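Local structure of terminal uridylyltransferase 1 (Trypanosoma brucei, 5HZD) at residues Ile62-Phe70 / Glu389-Val400; Arg212-Arg220 / Met255-Ala263. The protein adds uridines from UTP to the 3' ends of guide RNAs, ribosomal RNAs and some mRNAs during mitochondrial RNA editing. All coordinates share one frame; numbering follows the deposited sequence.

Contact 1. Residues Ile62-Phe70 / Glu389-Val400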
# COMPACT_ATOMS: atom_id res chain seq x y z
N ILE A 62 4.79 25.94 -14.00
CA ILE A 62 4.51 25.29 -12.74
C ILE A 62 3.01 24.93 -12.64
O ILE A 62 2.64 23.83 -12.24
CB ILE A 62 5.00 26.17 -11.56
CG1 ILE A 62 6.51 26.29 -11.62
CG2 ILE A 62 4.55 25.59 -10.22
CD1 ILE A 62 7.09 27.37 -10.72
N THR A 63 2.15 25.84 -13.10
CA THR A 63 0.73 25.53 -13.17
C THR A 63 0.41 24.38 -14.12
O THR A 63 -0.44 23.54 -13.85
CB THR A 63 -0.05 26.80 -13.49
OG1 THR A 63 0.13 27.68 -12.37
CG2 THR A 63 -1.53 26.51 -13.69
N SER A 64 1.11 24.35 -15.25
CA SER A 64 0.97 23.24 -16.19
C SER A 64 1.34 21.94 -15.52
O SER A 64 0.68 20.92 -15.72
CB SER A 64 1.83 23.48 -17.44
OG SER A 64 1.68 22.42 -18.38
N TRP A 65 2.39 21.96 -14.69
CA TRP A 65 2.76 20.74 -13.96
C TRP A 65 1.63 20.36 -12.99
O TRP A 65 1.31 19.18 -12.86
CB TRP A 65 4.13 20.85 -13.26
CG TRP A 65 5.32 20.59 -14.20
CD1 TRP A 65 6.24 21.49 -14.64
CD2 TRP A 65 5.71 19.32 -14.76
NE1 TRP A 65 7.17 20.87 -15.46
CE2 TRP A 65 6.87 19.54 -15.53
CE3 TRP A 65 5.19 18.02 -14.66
CZ2 TRP A 65 7.51 18.51 -16.22
CZ3 TRP A 65 5.84 17.00 -15.34
CH2 TRP A 65 6.98 17.25 -16.11
N GLY A 66 0.97 21.32 -12.35
CA GLY A 66 -0.19 20.99 -11.53
C GLY A 66 -1.34 20.33 -12.27
O GLY A 66 -2.00 19.44 -11.75
N LYS A 67 -1.60 20.76 -13.49
CA LYS A 67 -2.60 20.10 -14.31
C LYS A 67 -2.19 18.65 -14.58
O LYS A 67 -3.02 17.73 -14.54
CB LYS A 67 -2.80 20.87 -15.61
CG LYS A 67 -3.80 20.26 -16.58
CD LYS A 67 -4.17 21.25 -17.70
CE LYS A 67 -5.06 20.53 -18.74
NZ LYS A 67 -5.42 21.41 -19.91
N LYS A 68 -0.92 18.44 -14.89
CA LYS A 68 -0.41 17.08 -15.11
C LYS A 68 -0.50 16.21 -13.88
O LYS A 68 -0.84 15.02 -13.97
CB LYS A 68 1.04 17.12 -15.60
CG LYS A 68 1.20 17.70 -16.98
CD LYS A 68 2.70 17.76 -17.33
CE LYS A 68 2.97 18.81 -18.38
NZ LYS A 68 2.02 18.71 -19.51
N ILE A 69 -0.21 16.79 -12.71
CA ILE A 69 -0.34 16.11 -11.43
C ILE A 69 -1.76 15.61 -11.21
O ILE A 69 -1.98 14.44 -10.86
CB ILE A 69 0.09 17.05 -10.27
CG1 ILE A 69 1.60 17.26 -10.34
CG2 ILE A 69 -0.29 16.45 -8.92
CD1 ILE A 69 2.10 18.50 -9.58
N PHE A 70 -2.75 16.48 -11.47
CA PHE A 70 -4.13 16.05 -11.29
C PHE A 70 -4.54 15.00 -12.32
O PHE A 70 -5.37 14.14 -12.02
CB PHE A 70 -5.11 17.24 -11.27
CG PHE A 70 -5.38 17.77 -9.89
CD1 PHE A 70 -4.57 18.75 -9.36
CD2 PHE A 70 -6.40 17.23 -9.12
CE1 PHE A 70 -4.78 19.23 -8.07
CE2 PHE A 70 -6.62 17.69 -7.83
CZ PHE A 70 -5.83 18.70 -7.31
N GLU A 389 -8.64 25.57 -11.74
CA GLU A 389 -7.39 26.23 -12.12
C GLU A 389 -6.57 26.56 -10.89
O GLU A 389 -5.34 26.46 -10.92
CB GLU A 389 -7.66 27.50 -12.94
CG GLU A 389 -8.07 27.20 -14.37
CD GLU A 389 -7.09 26.27 -15.08
OE1 GLU A 389 -5.86 26.41 -14.88
OE2 GLU A 389 -7.55 25.38 -15.84
N GLU A 390 -7.24 26.97 -9.81
CA GLU A 390 -6.57 27.31 -8.57
C GLU A 390 -5.96 26.07 -7.95
O GLU A 390 -4.86 26.13 -7.41
CB GLU A 390 -7.53 28.00 -7.60
CG GLU A 390 -7.79 29.45 -7.96
CD GLU A 390 -8.84 30.11 -7.08
OE1 GLU A 390 -9.45 31.12 -7.53
OE2 GLU A 390 -9.05 29.63 -5.95
N LEU A 391 -6.62 24.92 -8.06
CA LEU A 391 -6.01 23.68 -7.59
C LEU A 391 -4.77 23.31 -8.39
O LEU A 391 -3.81 22.80 -7.82
CB LEU A 391 -6.97 22.49 -7.60
CG LEU A 391 -8.14 22.52 -6.63
CD1 LEU A 391 -9.00 21.28 -6.87
CD2 LEU A 391 -7.62 22.57 -5.20
N TYR A 392 -4.81 23.50 -9.72
CA TYR A 392 -3.62 23.19 -10.53
C TYR A 392 -2.45 24.05 -10.11
O TYR A 392 -1.34 23.55 -9.94
CB TYR A 392 -3.89 23.44 -12.02
CG TYR A 392 -4.90 22.52 -12.66
CD1 TYR A 392 -5.35 21.38 -12.02
CD2 TYR A 392 -5.39 22.82 -13.92
CE1 TYR A 392 -6.28 20.53 -12.63
CE2 TYR A 392 -6.30 22.00 -14.53
CZ TYR A 392 -6.73 20.86 -13.89
OH TYR A 392 -7.64 20.03 -14.49
N LYS A 393 -2.70 25.34 -9.92
CA LYS A 393 -1.67 26.26 -9.49
C LYS A 393 -1.07 25.82 -8.14
O LYS A 393 0.15 25.84 -7.95
CB LYS A 393 -2.25 27.68 -9.40
CG LYS A 393 -1.28 28.66 -8.79
CD LYS A 393 -1.78 30.10 -8.85
CE LYS A 393 -0.84 31.00 -8.08
NZ LYS A 393 -1.05 32.42 -8.46
N ALA A 394 -1.94 25.45 -7.20
CA ALA A 394 -1.51 25.05 -5.86
C ALA A 394 -0.71 23.76 -5.93
O ALA A 394 0.33 23.64 -5.29
CB ALA A 394 -2.72 24.84 -4.94
N ALA A 395 -1.21 22.77 -6.68
CA ALA A 395 -0.50 21.49 -6.79
C ALA A 395 0.92 21.67 -7.35
O ALA A 395 1.89 21.07 -6.84
CB ALA A 395 -1.29 20.50 -7.65
N GLY A 396 1.04 22.46 -8.41
CA GLY A 396 2.35 22.73 -8.95
C GLY A 396 3.25 23.43 -7.94
O GLY A 396 4.42 23.06 -7.76
N ASP A 397 2.72 24.45 -7.28
CA ASP A 397 3.49 25.19 -6.27
C ASP A 397 3.97 24.24 -5.16
O ASP A 397 5.11 24.33 -4.67
CB ASP A 397 2.61 26.21 -5.56
CG ASP A 397 2.35 27.45 -6.37
OD1 ASP A 397 3.04 27.70 -7.39
OD2 ASP A 397 1.43 28.20 -5.96
N MET A 398 3.08 23.37 -4.72
CA MET A 398 3.39 22.46 -3.62
C MET A 398 4.44 21.43 -3.99
O MET A 398 5.32 21.12 -3.19
CB MET A 398 2.12 21.79 -3.14
CG MET A 398 1.22 22.82 -2.48
SD MET A 398 -0.47 22.22 -2.25
CE MET A 398 -0.27 21.03 -0.92
N LEU A 399 4.34 20.90 -5.20
CA LEU A 399 5.32 19.91 -5.64
C LEU A 399 6.70 20.52 -5.87
O LEU A 399 7.72 19.97 -5.42
CB LEU A 399 4.85 19.15 -6.88
CG LEU A 399 5.68 17.89 -7.13
CD1 LEU A 399 5.43 16.86 -6.05
CD2 LEU A 399 5.38 17.30 -8.54
N VAL A 400 6.77 21.67 -6.53
CA VAL A 400 8.05 22.36 -6.67
C VAL A 400 8.62 22.67 -5.28
O VAL A 400 9.81 22.50 -5.02
CB VAL A 400 7.85 23.67 -7.45
CG1 VAL A 400 9.13 24.53 -7.39
CG2 VAL A 400 7.50 23.33 -8.84
O HOH W 1 1.94 27.61 -9.98
O HOH W 2 -5.83 17.51 -15.17
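A close glycine-to-glycine helix crossing joins Ile62-Phe70 (helix 59-76) to Glu389-Val400 (helix 385-409) in the helical part of the enzyme, against helix 310-324, which carries the UTP-binding Lys318. Gly66 and Gly396 meet with their CA atoms 4.0 Å apart, and the axes of the two segments approach to 6.7 Å at 101°. With no side chains between them, the backbones touch: Gly66 CA points its hydrogen almost straight at Tyr392 O, 3.2 Å away, while Gly396 CA makes a longer, more bent contact with Ile62 O. Tyr392 CG is anti to its carbonyl carbon (chi1 -66°), which lays the ring over the Lys67 backbone. Lys67 CA sits over the centre of one ring face, 3.7 Å from the centroid. Phe70 meets the same ring obliquely, its CB against Tyr392 CE1 and its CE1 on Ala395 CB. Further along, Ile69 CD1 touches Leu399 CD2 at 3.6 Å, with Pro312 and Val316 also on Ile69. One water links Thr63 OG1 to Asp397 OD1, and a second links Lys67 O to Tyr392 OH. The join thus rests on apolar packing and CA-H...O contacts, with no direct hydrogen bond across; two waters bridge the flanks.

Contact 2. Residues Arg212-Arg220 / Met255-Ala263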
# COMPACT_ATOMS: atom_id res chain seq x y z
N ARG A 212 -29.60 -35.19 -2.34
CA ARG A 212 -29.79 -33.96 -3.12
C ARG A 212 -30.44 -32.87 -2.26
O ARG A 212 -30.02 -31.71 -2.32
CB ARG A 212 -30.64 -34.20 -4.39
CG ARG A 212 -29.94 -35.07 -5.46
CD ARG A 212 -30.67 -35.10 -6.84
NE ARG A 212 -32.01 -35.65 -6.79
CZ ARG A 212 -32.32 -36.95 -6.91
NH1 ARG A 212 -31.36 -37.87 -7.05
NH2 ARG A 212 -33.59 -37.34 -6.86
N LEU A 213 -31.43 -33.25 -1.46
CA LEU A 213 -32.09 -32.27 -0.59
C LEU A 213 -31.16 -31.76 0.49
O LEU A 213 -31.23 -30.58 0.88
CB LEU A 213 -33.38 -32.85 0.02
CG LEU A 213 -34.51 -33.09 -0.97
CD1 LEU A 213 -35.65 -33.82 -0.27
CD2 LEU A 213 -35.01 -31.78 -1.54
N LEU A 214 -30.27 -32.61 0.97
CA LEU A 214 -29.32 -32.20 1.99
C LEU A 214 -28.31 -31.22 1.42
O LEU A 214 -27.98 -30.22 2.06
CB LEU A 214 -28.62 -33.42 2.63
CG LEU A 214 -29.51 -34.21 3.59
CD1 LEU A 214 -28.89 -35.57 4.00
CD2 LEU A 214 -29.80 -33.37 4.82
N LEU A 215 -27.80 -31.48 0.22
CA LEU A 215 -26.82 -30.56 -0.37
C LEU A 215 -27.46 -29.21 -0.63
O LEU A 215 -26.89 -28.16 -0.33
CB LEU A 215 -26.21 -31.14 -1.65
CG LEU A 215 -25.20 -30.27 -2.40
CD1 LEU A 215 -24.07 -29.78 -1.47
CD2 LEU A 215 -24.61 -30.96 -3.65
N GLU A 216 -28.66 -29.23 -1.22
CA GLU A 216 -29.34 -27.96 -1.51
C GLU A 216 -29.62 -27.21 -0.21
O GLU A 216 -29.49 -25.96 -0.16
CB GLU A 216 -30.66 -28.23 -2.24
CG GLU A 216 -30.48 -28.80 -3.63
CD GLU A 216 -31.80 -29.18 -4.27
OE1 GLU A 216 -32.79 -28.44 -4.06
OE2 GLU A 216 -31.84 -30.22 -4.97
N GLY A 217 -29.98 -27.96 0.82
CA GLY A 217 -30.22 -27.41 2.14
C GLY A 217 -28.99 -26.72 2.71
O GLY A 217 -29.10 -25.64 3.30
N SER A 218 -27.83 -27.36 2.56
CA SER A 218 -26.57 -26.78 3.02
C SER A 218 -26.28 -25.46 2.33
O SER A 218 -25.82 -24.49 2.97
CB SER A 218 -25.42 -27.75 2.76
OG SER A 218 -25.47 -28.83 3.68
N VAL A 219 -26.52 -25.42 1.03
CA VAL A 219 -26.31 -24.19 0.28
C VAL A 219 -27.27 -23.10 0.76
O VAL A 219 -26.85 -21.96 1.04
CB VAL A 219 -26.46 -24.42 -1.22
CG1 VAL A 219 -26.49 -23.10 -1.96
CG2 VAL A 219 -25.30 -25.31 -1.72
N ARG A 220 -28.55 -23.45 0.87
CA ARG A 220 -29.55 -22.47 1.31
C ARG A 220 -29.26 -21.94 2.70
O ARG A 220 -29.45 -20.74 2.97
CB ARG A 220 -30.95 -23.07 1.28
CG ARG A 220 -31.48 -23.19 -0.13
CD ARG A 220 -32.88 -23.80 -0.20
NE ARG A 220 -33.27 -24.05 -1.59
CZ ARG A 220 -33.59 -23.11 -2.46
NH1 ARG A 220 -33.60 -21.83 -2.10
NH2 ARG A 220 -33.92 -23.44 -3.71
N MET A 255 -18.35 -22.24 0.37
CA MET A 255 -17.75 -22.51 1.68
C MET A 255 -18.63 -23.35 2.60
O MET A 255 -18.25 -23.62 3.73
CB MET A 255 -17.35 -21.20 2.39
CG MET A 255 -16.16 -20.49 1.74
SD MET A 255 -14.69 -21.54 1.60
CE MET A 255 -14.47 -21.94 3.33
N CYS A 256 -19.81 -23.76 2.13
CA CYS A 256 -20.68 -24.56 2.99
C CYS A 256 -20.03 -25.92 3.26
O CYS A 256 -19.11 -26.34 2.55
CB CYS A 256 -22.10 -24.72 2.42
SG CYS A 256 -22.24 -25.96 1.12
N SER A 257 -20.47 -26.59 4.31
CA SER A 257 -19.95 -27.93 4.53
C SER A 257 -21.09 -28.93 4.51
O SER A 257 -21.77 -29.15 5.53
CB SER A 257 -19.12 -28.00 5.82
OG SER A 257 -19.63 -27.13 6.81
N PRO A 258 -21.32 -29.55 3.35
CA PRO A 258 -22.44 -30.49 3.21
C PRO A 258 -22.30 -31.70 4.13
O PRO A 258 -21.20 -32.17 4.36
CB PRO A 258 -22.35 -30.93 1.75
CG PRO A 258 -21.48 -29.90 1.07
CD PRO A 258 -20.51 -29.45 2.11
N ALA A 259 -23.41 -32.17 4.66
CA ALA A 259 -23.43 -33.39 5.45
C ALA A 259 -24.42 -34.31 4.77
O ALA A 259 -25.61 -34.32 5.10
CB ALA A 259 -23.87 -33.12 6.88
N LEU A 260 -23.94 -35.09 3.82
CA LEU A 260 -24.83 -35.90 3.04
C LEU A 260 -25.08 -37.20 3.79
O LEU A 260 -24.32 -37.57 4.69
CB LEU A 260 -24.25 -36.14 1.64
CG LEU A 260 -23.90 -34.83 0.92
CD1 LEU A 260 -23.41 -35.14 -0.48
CD2 LEU A 260 -25.03 -33.81 0.90
N ALA A 261 -26.16 -37.86 3.44
CA ALA A 261 -26.57 -39.09 4.14
C ALA A 261 -25.75 -40.31 3.70
O ALA A 261 -25.30 -41.07 4.56
CB ALA A 261 -28.05 -39.33 3.93
N SER A 262 -25.55 -40.48 2.39
CA SER A 262 -24.90 -41.69 1.85
C SER A 262 -23.47 -41.78 2.31
O SER A 262 -22.70 -40.84 2.17
CB SER A 262 -24.93 -41.72 0.31
OG SER A 262 -26.25 -41.84 -0.18
N ALA A 263 -23.12 -42.93 2.86
CA ALA A 263 -21.78 -43.11 3.38
C ALA A 263 -20.74 -42.87 2.29
O ALA A 263 -20.85 -43.43 1.18
CB ALA A 263 -21.64 -44.50 3.93
O HOH W 3 -25.84 -31.23 4.09
O HOH W 4 -24.44 -28.15 6.00
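Leu215 CD1 lies against Pro258 CG at 3.6 Å, the two side chains side by side, where helix segment Arg212-Arg220 faces the extended segment Met255-Ala263. Leu215 CG stands anti to the backbone N (chi1 178°), and chi2 of 52° then swings CD1 to the proline ring. Leu260 sends CD2 back to the helix, 3.9 Å from Leu215 CB. The same Leu260 CD2 is 4.0 Å from Leu214 CB. Leu214 CD1 reaches across to Ala261 N and CB, and at the other end Cys256 SG rests 4.2 Å from Val219 CG2. One water accepts from Ala259 N (2.7 Å to the water oxygen) and donates to Leu214 O; another donates to Ser257 O. Farther out, Asp211 bonds Ser262 OG, holding the strand-side end of the loop to the helix, while Trp233 and Met240 of the four-stranded antiparallel sheet back Leu215. Helix, loop and that sheet form the part inserted between strands 174-177 and 285-288 of the mixed palm sheet. The loop therefore lies on the helix through small apolar contacts, beside one firm polar bridge, the water joining Ala259 N to Leu214 O.

Contact 1 is the more deeply packed of the two: it buries 670 Å² between helices distant in sequence, and eight of its fifteen touching residues are buried. Contact 2 is a surface contact of 360 Å² between a helix and the irregular chain running from helix 247-254 to strand 267-271, far from the UTP, metal and zinc sites. They share no element and sit on opposite sides of the chain's centre, their own centres about 60 Å apart, with contact 2 nested inside the loop that contact 1 closes. In contact 1, the side chain of Leu399 is about 10 Å from that of UTP-binding Lys318. Neither contact has a direct hydrogen bond across it; water bridges side chains at contact 1's flanks, but backbone Leu214 O and Ala259 N in contact 2.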